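Local coordinates for protein beta-catenin homolog sys-1 (Caenorhabditis elegans, PDB 3C2G) that acts as a beta-catenin in Wnt asymmetry signalling, binding the TCF factor POP-1 directly and activating or repressing its target genes, at residues R116-L125 with F166-Y176; N138-M149 with N187-F196. All coordinates share one frame; numbering follows the deposited sequence.

Contact 1 (R116-L125 with F166-Y176); sequences RELICNLISL and FEKLVGTLSEY
Arg-116 lays its guanidinium flat on one face of the Phe-166 ring, the two planes 9° apart. CZ of Arg-116 sits 4.0 Å from the centroid of the Phe-166 ring, a cation-pi contact. CD of Arg-116 also rests over that face, 3.5 Å from CE2 of Phe-166. The side chain runs extended from CG to NE, which carries it along the ring. Leu-169 CB lies over the opposite face of the Phe-166 ring. NH1 of Arg-116 is satisfied by the carbonyl O of His-163, so the group is held by both stacking and a hydrogen bond. A leucine here would probably leave that carbonyl without its donor and strip the ring face of its flat cover.

Lys-168 reaches across the side chain of Glu-117 at about a right angle. The salt bridge is long, NZ of Lys-168 lying 3.4 Å from OE2 of Glu-117, and its hydrogen bond is weak. Thr-172 OG1 donates back to Lys-168 O within its own helix, at 3.0 Å. That carbonyl also accepts from Thr-172 N, on the other face of its plane. CG2 of Thr-172, anti to the backbone N, packs against Cys-120 O and Ile-123 O.

Tyr-176 OH donates to Ile-123 O, at 2.7 Å, from above the carbonyl plane. Gln-128 NE2 is a second hydrogen-bond partner of this hydroxyl. Leu-125 CD1 packs over one face of the tyrosine ring.

The axes of the segments 116-122 and 167-174 run nearly parallel and come within 9.7 Å of each other. Helix 134-150 packs on Ile-119, and helix 189-198 on Val-170.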
# COMPACT_ATOMS: atom_id res chain seq x y z
N ARG A 116 7.84 -30.65 -15.62
CA ARG A 116 7.63 -29.75 -14.49
C ARG A 116 7.83 -30.45 -13.13
O ARG A 116 8.36 -29.84 -12.21
CB ARG A 116 6.27 -29.06 -14.57
CG ARG A 116 5.05 -29.96 -14.39
CD ARG A 116 3.79 -29.14 -14.49
NE ARG A 116 2.59 -29.88 -14.10
CZ ARG A 116 1.35 -29.38 -14.13
NH1 ARG A 116 1.12 -28.14 -14.53
NH2 ARG A 116 0.33 -30.14 -13.76
N GLU A 117 7.46 -31.72 -13.05
CA GLU A 117 7.57 -32.48 -11.80
C GLU A 117 9.01 -32.90 -11.55
O GLU A 117 9.50 -32.85 -10.42
CB GLU A 117 6.60 -33.67 -11.75
CG GLU A 117 5.13 -33.25 -11.94
CD GLU A 117 4.12 -34.17 -11.25
OE1 GLU A 117 2.91 -34.07 -11.57
OE2 GLU A 117 4.51 -34.98 -10.38
N LEU A 118 9.71 -33.30 -12.60
CA LEU A 118 11.13 -33.58 -12.47
C LEU A 118 11.87 -32.32 -11.99
O LEU A 118 12.70 -32.41 -11.08
CB LEU A 118 11.73 -34.07 -13.80
CG LEU A 118 11.29 -35.42 -14.37
CD1 LEU A 118 11.92 -35.63 -15.73
CD2 LEU A 118 11.63 -36.59 -13.45
N ILE A 119 11.58 -31.18 -12.61
CA ILE A 119 12.22 -29.91 -12.29
C ILE A 119 11.91 -29.52 -10.85
O ILE A 119 12.81 -29.36 -10.03
CB ILE A 119 11.78 -28.77 -13.26
CG1 ILE A 119 12.50 -28.89 -14.60
CG2 ILE A 119 11.99 -27.39 -12.64
CD1 ILE A 119 13.94 -28.46 -14.60
N CYS A 120 10.63 -29.41 -10.54
CA CYS A 120 10.19 -29.05 -9.22
C CYS A 120 10.76 -30.00 -8.15
O CYS A 120 11.01 -29.59 -7.02
CB CYS A 120 8.67 -28.97 -9.19
SG CYS A 120 7.92 -29.68 -7.73
N ASN A 121 11.00 -31.25 -8.53
CA ASN A 121 11.64 -32.18 -7.61
C ASN A 121 13.08 -31.83 -7.26
O ASN A 121 13.54 -32.12 -6.16
CB ASN A 121 11.58 -33.61 -8.14
CG ASN A 121 11.56 -34.61 -7.02
OD1 ASN A 121 12.60 -35.08 -6.55
ND2 ASN A 121 10.35 -34.92 -6.54
N LEU A 122 13.79 -31.19 -8.18
CA LEU A 122 15.17 -30.80 -7.95
C LEU A 122 15.34 -29.63 -6.95
O LEU A 122 16.45 -29.41 -6.46
CB LEU A 122 15.84 -30.46 -9.28
CG LEU A 122 16.03 -31.62 -10.26
CD1 LEU A 122 15.88 -31.15 -11.70
CD2 LEU A 122 17.35 -32.28 -10.06
N ILE A 123 14.27 -28.89 -6.66
CA ILE A 123 14.33 -27.84 -5.63
C ILE A 123 13.69 -28.26 -4.31
O ILE A 123 13.44 -27.43 -3.44
CB ILE A 123 13.75 -26.49 -6.09
CG1 ILE A 123 12.31 -26.66 -6.58
CG2 ILE A 123 14.68 -25.84 -7.11
CD1 ILE A 123 11.61 -25.35 -6.85
N SER A 124 13.41 -29.55 -4.17
CA SER A 124 13.01 -30.09 -2.88
C SER A 124 14.03 -29.71 -1.81
O SER A 124 15.24 -29.81 -2.02
CB SER A 124 12.86 -31.60 -2.96
OG SER A 124 12.37 -32.11 -1.74
N LEU A 125 13.52 -29.28 -0.66
CA LEU A 125 14.32 -28.78 0.45
C LEU A 125 15.37 -29.78 0.92
O LEU A 125 16.52 -29.41 1.14
CB LEU A 125 13.42 -28.36 1.62
CG LEU A 125 14.06 -28.15 2.99
CD1 LEU A 125 14.77 -26.81 3.08
CD2 LEU A 125 13.03 -28.29 4.08
N PHE A 166 0.42 -26.28 -9.71
CA PHE A 166 0.07 -27.65 -9.37
C PHE A 166 0.52 -27.96 -7.95
O PHE A 166 1.54 -27.45 -7.50
CB PHE A 166 0.61 -28.67 -10.40
CG PHE A 166 2.11 -28.61 -10.60
CD1 PHE A 166 2.92 -29.66 -10.17
CD2 PHE A 166 2.72 -27.54 -11.26
CE1 PHE A 166 4.30 -29.62 -10.36
CE2 PHE A 166 4.11 -27.50 -11.45
CZ PHE A 166 4.90 -28.54 -11.01
N GLU A 167 -0.25 -28.79 -7.25
CA GLU A 167 -0.04 -29.03 -5.82
C GLU A 167 1.42 -29.32 -5.44
O GLU A 167 1.94 -28.72 -4.49
CB GLU A 167 -0.97 -30.15 -5.32
N LYS A 168 2.08 -30.21 -6.18
CA LYS A 168 3.46 -30.64 -5.86
C LYS A 168 4.42 -29.47 -5.75
O LYS A 168 5.25 -29.42 -4.84
CB LYS A 168 3.97 -31.64 -6.90
CG LYS A 168 5.29 -32.32 -6.54
CD LYS A 168 5.72 -33.31 -7.65
CE LYS A 168 6.81 -34.28 -7.18
NZ LYS A 168 6.71 -35.62 -7.88
N LEU A 169 4.31 -28.51 -6.67
CA LEU A 169 5.16 -27.34 -6.64
C LEU A 169 4.87 -26.38 -5.46
O LEU A 169 5.81 -25.86 -4.84
CB LEU A 169 5.14 -26.61 -7.98
CG LEU A 169 5.93 -25.30 -8.12
CD1 LEU A 169 7.38 -25.43 -7.66
CD2 LEU A 169 5.88 -24.83 -9.54
N VAL A 170 3.60 -26.14 -5.16
CA VAL A 170 3.28 -25.19 -4.09
C VAL A 170 3.61 -25.81 -2.73
O VAL A 170 4.13 -25.12 -1.83
CB VAL A 170 1.84 -24.61 -4.17
CG1 VAL A 170 1.71 -23.71 -5.38
CG2 VAL A 170 0.78 -25.71 -4.22
N GLY A 171 3.35 -27.11 -2.60
CA GLY A 171 3.84 -27.91 -1.48
C GLY A 171 5.34 -27.77 -1.31
O GLY A 171 5.83 -27.42 -0.24
N THR A 172 6.09 -28.02 -2.39
CA THR A 172 7.54 -28.00 -2.32
C THR A 172 8.05 -26.64 -1.85
O THR A 172 8.90 -26.58 -0.97
CB THR A 172 8.19 -28.46 -3.65
OG1 THR A 172 8.06 -29.89 -3.77
CG2 THR A 172 9.68 -28.10 -3.71
N LEU A 173 7.52 -25.56 -2.43
CA LEU A 173 7.95 -24.21 -2.08
C LEU A 173 7.62 -23.88 -0.62
O LEU A 173 8.42 -23.24 0.08
CB LEU A 173 7.32 -23.15 -2.99
CG LEU A 173 7.65 -23.08 -4.49
CD1 LEU A 173 6.70 -22.11 -5.17
CD2 LEU A 173 9.11 -22.70 -4.80
N SER A 174 6.44 -24.34 -0.16
CA SER A 174 5.96 -24.05 1.18
C SER A 174 6.80 -24.71 2.25
O SER A 174 6.86 -24.21 3.37
CB SER A 174 4.51 -24.49 1.35
OG SER A 174 3.66 -23.67 0.59
N GLU A 175 7.41 -25.84 1.91
CA GLU A 175 8.20 -26.57 2.89
C GLU A 175 9.38 -25.70 3.37
O GLU A 175 9.87 -25.87 4.48
CB GLU A 175 8.67 -27.93 2.34
CG GLU A 175 9.18 -28.90 3.43
CD GLU A 175 9.57 -30.29 2.90
OE1 GLU A 175 9.02 -30.73 1.86
OE2 GLU A 175 10.42 -30.96 3.56
N TYR A 176 9.80 -24.74 2.56
CA TYR A 176 10.84 -23.82 2.96
C TYR A 176 10.36 -22.82 4.02
O TYR A 176 11.17 -22.16 4.66
CB TYR A 176 11.40 -23.05 1.78
CG TYR A 176 12.31 -23.83 0.86
CD1 TYR A 176 13.70 -23.72 0.97
CD2 TYR A 176 11.79 -24.65 -0.14
CE1 TYR A 176 14.54 -24.39 0.11
CE2 TYR A 176 12.62 -25.35 -0.99
CZ TYR A 176 14.00 -25.21 -0.87
OH TYR A 176 14.85 -25.90 -1.72

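Contact 2 (N138-M149 with N187-F196)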
# COMPACT_ATOMS: atom_id res chain seq x y z
N ASN A 138 20.36 -25.17 -6.90
CA ASN A 138 20.70 -23.76 -7.05
C ASN A 138 20.56 -23.32 -8.49
O ASN A 138 20.20 -22.18 -8.78
CB ASN A 138 22.11 -23.46 -6.53
CG ASN A 138 22.51 -22.01 -6.75
OD1 ASN A 138 23.46 -21.71 -7.49
ND2 ASN A 138 21.75 -21.08 -6.12
N GLN A 139 20.82 -24.24 -9.39
CA GLN A 139 20.71 -23.98 -10.81
C GLN A 139 19.27 -23.89 -11.29
O GLN A 139 18.94 -23.06 -12.14
CB GLN A 139 21.45 -25.07 -11.57
CG GLN A 139 22.05 -24.56 -12.84
CD GLN A 139 23.31 -25.28 -13.18
OE1 GLN A 139 23.39 -26.52 -13.13
NE2 GLN A 139 24.33 -24.50 -13.57
N VAL A 140 18.40 -24.73 -10.75
CA VAL A 140 16.98 -24.66 -11.07
C VAL A 140 16.33 -23.35 -10.56
O VAL A 140 15.48 -22.77 -11.25
CB VAL A 140 16.24 -25.90 -10.56
CG1 VAL A 140 14.73 -25.74 -10.73
CG2 VAL A 140 16.75 -27.15 -11.30
N PHE A 141 16.74 -22.89 -9.37
CA PHE A 141 16.30 -21.57 -8.88
C PHE A 141 16.72 -20.45 -9.81
O PHE A 141 15.96 -19.51 -10.01
CB PHE A 141 16.77 -21.29 -7.44
CG PHE A 141 15.99 -22.03 -6.39
CD1 PHE A 141 14.62 -21.81 -6.25
CD2 PHE A 141 16.61 -22.92 -5.54
CE1 PHE A 141 13.89 -22.48 -5.28
CE2 PHE A 141 15.90 -23.60 -4.59
CZ PHE A 141 14.52 -23.38 -4.45
N GLN A 142 17.92 -20.53 -10.37
CA GLN A 142 18.35 -19.53 -11.37
C GLN A 142 17.54 -19.58 -12.68
O GLN A 142 17.35 -18.55 -13.33
CB GLN A 142 19.83 -19.69 -11.68
CG GLN A 142 20.76 -19.01 -10.70
CD GLN A 142 22.18 -19.50 -10.86
OE1 GLN A 142 22.96 -18.94 -11.65
NE2 GLN A 142 22.53 -20.57 -10.15
N ILE A 143 17.08 -20.77 -13.05
CA ILE A 143 16.29 -20.95 -14.27
C ILE A 143 14.91 -20.30 -14.11
O ILE A 143 14.45 -19.60 -15.00
CB ILE A 143 16.19 -22.46 -14.64
CG1 ILE A 143 17.51 -22.96 -15.23
CG2 ILE A 143 15.02 -22.73 -15.57
CD1 ILE A 143 17.71 -24.48 -15.10
N PHE A 144 14.27 -20.55 -12.97
CA PHE A 144 13.01 -19.89 -12.63
C PHE A 144 13.18 -18.38 -12.59
O PHE A 144 12.40 -17.66 -13.19
CB PHE A 144 12.51 -20.37 -11.28
CG PHE A 144 11.76 -21.65 -11.33
CD1 PHE A 144 10.55 -21.73 -11.99
CD2 PHE A 144 12.24 -22.77 -10.68
CE1 PHE A 144 9.84 -22.93 -12.04
CE2 PHE A 144 11.53 -23.98 -10.71
CZ PHE A 144 10.32 -24.05 -11.39
N ASN A 145 14.21 -17.92 -11.90
CA ASN A 145 14.52 -16.51 -11.84
C ASN A 145 14.72 -15.90 -13.22
O ASN A 145 14.17 -14.86 -13.51
CB ASN A 145 15.74 -16.24 -10.96
CG ASN A 145 16.00 -14.76 -10.76
OD1 ASN A 145 15.20 -14.05 -10.13
ND2 ASN A 145 17.10 -14.27 -11.31
N CYS A 146 15.48 -16.57 -14.09
CA CYS A 146 15.72 -16.05 -15.44
C CYS A 146 14.48 -15.96 -16.31
O CYS A 146 14.31 -14.98 -17.02
CB CYS A 146 16.75 -16.91 -16.15
SG CYS A 146 18.41 -16.55 -15.66
N ILE A 147 13.63 -16.98 -16.27
CA ILE A 147 12.39 -16.95 -17.05
C ILE A 147 11.43 -15.88 -16.52
O ILE A 147 10.84 -15.13 -17.30
CB ILE A 147 11.67 -18.32 -17.09
CG1 ILE A 147 12.57 -19.38 -17.73
CG2 ILE A 147 10.38 -18.22 -17.89
CD1 ILE A 147 12.06 -20.79 -17.53
N ILE A 148 11.28 -15.81 -15.20
CA ILE A 148 10.35 -14.87 -14.59
C ILE A 148 10.80 -13.42 -14.75
O ILE A 148 9.99 -12.54 -15.00
CB ILE A 148 10.05 -15.21 -13.11
CG1 ILE A 148 9.25 -16.51 -13.04
CG2 ILE A 148 9.27 -14.07 -12.45
CD1 ILE A 148 9.21 -17.13 -11.67
N MSE A 149 12.10 -13.18 -14.64
CA MSE A 149 12.61 -11.83 -14.82
C MSE A 149 12.78 -11.53 -16.30
O MSE A 149 12.79 -10.37 -16.70
CB MSE A 149 13.94 -11.62 -14.08
CG MSE A 149 13.86 -11.75 -12.55
SE MSE A 149 12.33 -10.85 -11.67
CE MSE A 149 12.60 -9.00 -12.31
N ASN A 187 16.20 -19.72 -0.34
CA ASN A 187 16.63 -19.07 -1.57
C ASN A 187 15.65 -17.94 -1.95
O ASN A 187 14.44 -18.16 -1.97
CB ASN A 187 16.71 -20.09 -2.71
CG ASN A 187 17.50 -19.59 -3.89
OD1 ASN A 187 17.09 -18.68 -4.61
ND2 ASN A 187 18.67 -20.19 -4.10
N PRO A 188 16.16 -16.74 -2.25
CA PRO A 188 15.30 -15.60 -2.62
C PRO A 188 14.34 -15.90 -3.77
O PRO A 188 13.23 -15.36 -3.80
CB PRO A 188 16.30 -14.53 -3.05
CG PRO A 188 17.54 -14.85 -2.29
CD PRO A 188 17.59 -16.36 -2.22
N ALA A 189 14.76 -16.75 -4.71
CA ALA A 189 13.92 -17.14 -5.84
C ALA A 189 12.58 -17.74 -5.40
O ALA A 189 11.60 -17.65 -6.13
CB ALA A 189 14.66 -18.12 -6.74
N ILE A 190 12.55 -18.36 -4.23
CA ILE A 190 11.30 -18.85 -3.65
C ILE A 190 10.26 -17.72 -3.55
O ILE A 190 9.08 -17.96 -3.77
CB ILE A 190 11.53 -19.52 -2.29
CG1 ILE A 190 12.15 -20.90 -2.51
CG2 ILE A 190 10.23 -19.68 -1.53
CD1 ILE A 190 13.07 -21.33 -1.41
N PHE A 191 10.72 -16.51 -3.26
CA PHE A 191 9.82 -15.36 -3.24
C PHE A 191 9.38 -14.95 -4.63
O PHE A 191 8.20 -14.71 -4.86
CB PHE A 191 10.44 -14.19 -2.47
CG PHE A 191 10.60 -14.46 -1.00
CD1 PHE A 191 9.51 -14.34 -0.14
CD2 PHE A 191 11.83 -14.86 -0.48
CE1 PHE A 191 9.65 -14.60 1.22
CE2 PHE A 191 11.98 -15.13 0.87
CZ PHE A 191 10.89 -15.00 1.74
N ILE A 192 10.33 -14.86 -5.55
CA ILE A 192 10.04 -14.51 -6.95
C ILE A 192 8.93 -15.39 -7.53
O ILE A 192 8.00 -14.88 -8.14
CB ILE A 192 11.32 -14.60 -7.82
CG1 ILE A 192 12.41 -13.65 -7.27
CG2 ILE A 192 11.01 -14.29 -9.27
CD1 ILE A 192 11.99 -12.17 -7.18
N ILE A 193 9.01 -16.69 -7.28
CA ILE A 193 8.04 -17.65 -7.79
C ILE A 193 6.66 -17.50 -7.15
O ILE A 193 5.65 -17.48 -7.85
CB ILE A 193 8.56 -19.11 -7.63
CG1 ILE A 193 9.85 -19.30 -8.42
CG2 ILE A 193 7.51 -20.11 -8.07
CD1 ILE A 193 10.74 -20.39 -7.91
N PHE A 194 6.61 -17.42 -5.82
CA PHE A 194 5.36 -17.10 -5.11
C PHE A 194 4.73 -15.82 -5.64
O PHE A 194 3.56 -15.79 -5.99
CB PHE A 194 5.58 -17.00 -3.61
CG PHE A 194 5.37 -18.29 -2.88
CD1 PHE A 194 4.14 -18.95 -2.96
CD2 PHE A 194 6.38 -18.85 -2.13
CE1 PHE A 194 3.93 -20.16 -2.30
CE2 PHE A 194 6.18 -20.06 -1.46
CZ PHE A 194 4.94 -20.72 -1.55
N ARG A 195 5.53 -14.77 -5.75
CA ARG A 195 5.01 -13.52 -6.28
C ARG A 195 4.39 -13.75 -7.65
O ARG A 195 3.31 -13.22 -7.94
CB ARG A 195 6.13 -12.48 -6.36
CG ARG A 195 5.68 -11.13 -6.88
CD ARG A 195 6.84 -10.14 -6.94
NE ARG A 195 6.40 -8.81 -7.33
CZ ARG A 195 6.03 -7.86 -6.48
NH1 ARG A 195 6.05 -8.09 -5.17
NH2 ARG A 195 5.64 -6.68 -6.94
N PHE A 196 5.05 -14.55 -8.47
CA PHE A 196 4.69 -14.75 -9.85
C PHE A 196 3.39 -15.54 -10.03
O PHE A 196 2.56 -15.16 -10.85
CB PHE A 196 5.87 -15.42 -10.59
CG PHE A 196 5.60 -15.72 -12.04
CD1 PHE A 196 5.57 -14.70 -12.99
CD2 PHE A 196 5.38 -17.03 -12.46
CE1 PHE A 196 5.31 -14.97 -14.34
CE2 PHE A 196 5.14 -17.32 -13.81
CZ PHE A 196 5.10 -16.29 -14.75
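Phe-141 takes the side chain of Asn-187 over one face of its ring. CB of Asn-187 stands above the ring centre, 4.0 Å from the centroid of the Phe-141 ring, and the amide stacks at 16° to the ring plane. Ala-189 CB approaches CD1 of Phe-141 to 3.7 Å. Ile-190 CG1 meets CE1 of Phe-141 at 3.6 Å. At the ring edge lies Ile-193 CD1, which also packs 3.8 Å from CG of Phe-144. Further along, Ile-148 works with two branches. Its CG2 touches CG2 of Ile-192 at 3.6 Å, while CG1 lies over the face of the Phe-196 ring.

The two helices belong to the armadillo domain, an array of stacked helices. The short segments 138-149 and 189-196 of helices 134-150 and 189-198 cross at 42°, their axes 9.5 Å apart at closest approach. The join is apolar along most of its length.

Asn-187 is held from its own side. With chi1 at -164° its amide swings to where OD1 of Asn-187 can accept from Ala-189 N, at 3.0 Å. This donor lies in the carbonyl plane, on a lone pair. The capping bond fixes the amide while its flat side rests on Phe-141. Gln-128 also touches Phe-141. Helix 154-164 supplies Leu-164, which touches Phe-144, and Arg-157 and Ala-161, which touch Phe-196.

Overall arrangement
Contacts 1 and 2 lie in the N-terminal part of the chain, with centres about 12 Å apart and on the same side of the chain's centre. Their segments alternate in sequence: 116-125, 138-149, 166-176, then 187-196. Helices 115-122 and 134-150 follow each other, as do 167-174 and 189-198, so each contact joins one helix of the earlier pair to one of the later pair. The contacts also touch directly. Ile-123 packs on Val-140 and Phe-141, Leu-173 on Ile-193, and Tyr-176 on Ile-190. This packing ties the two helix pairs together within the armadillo domain, consistent with an extended scaffold for partner binding.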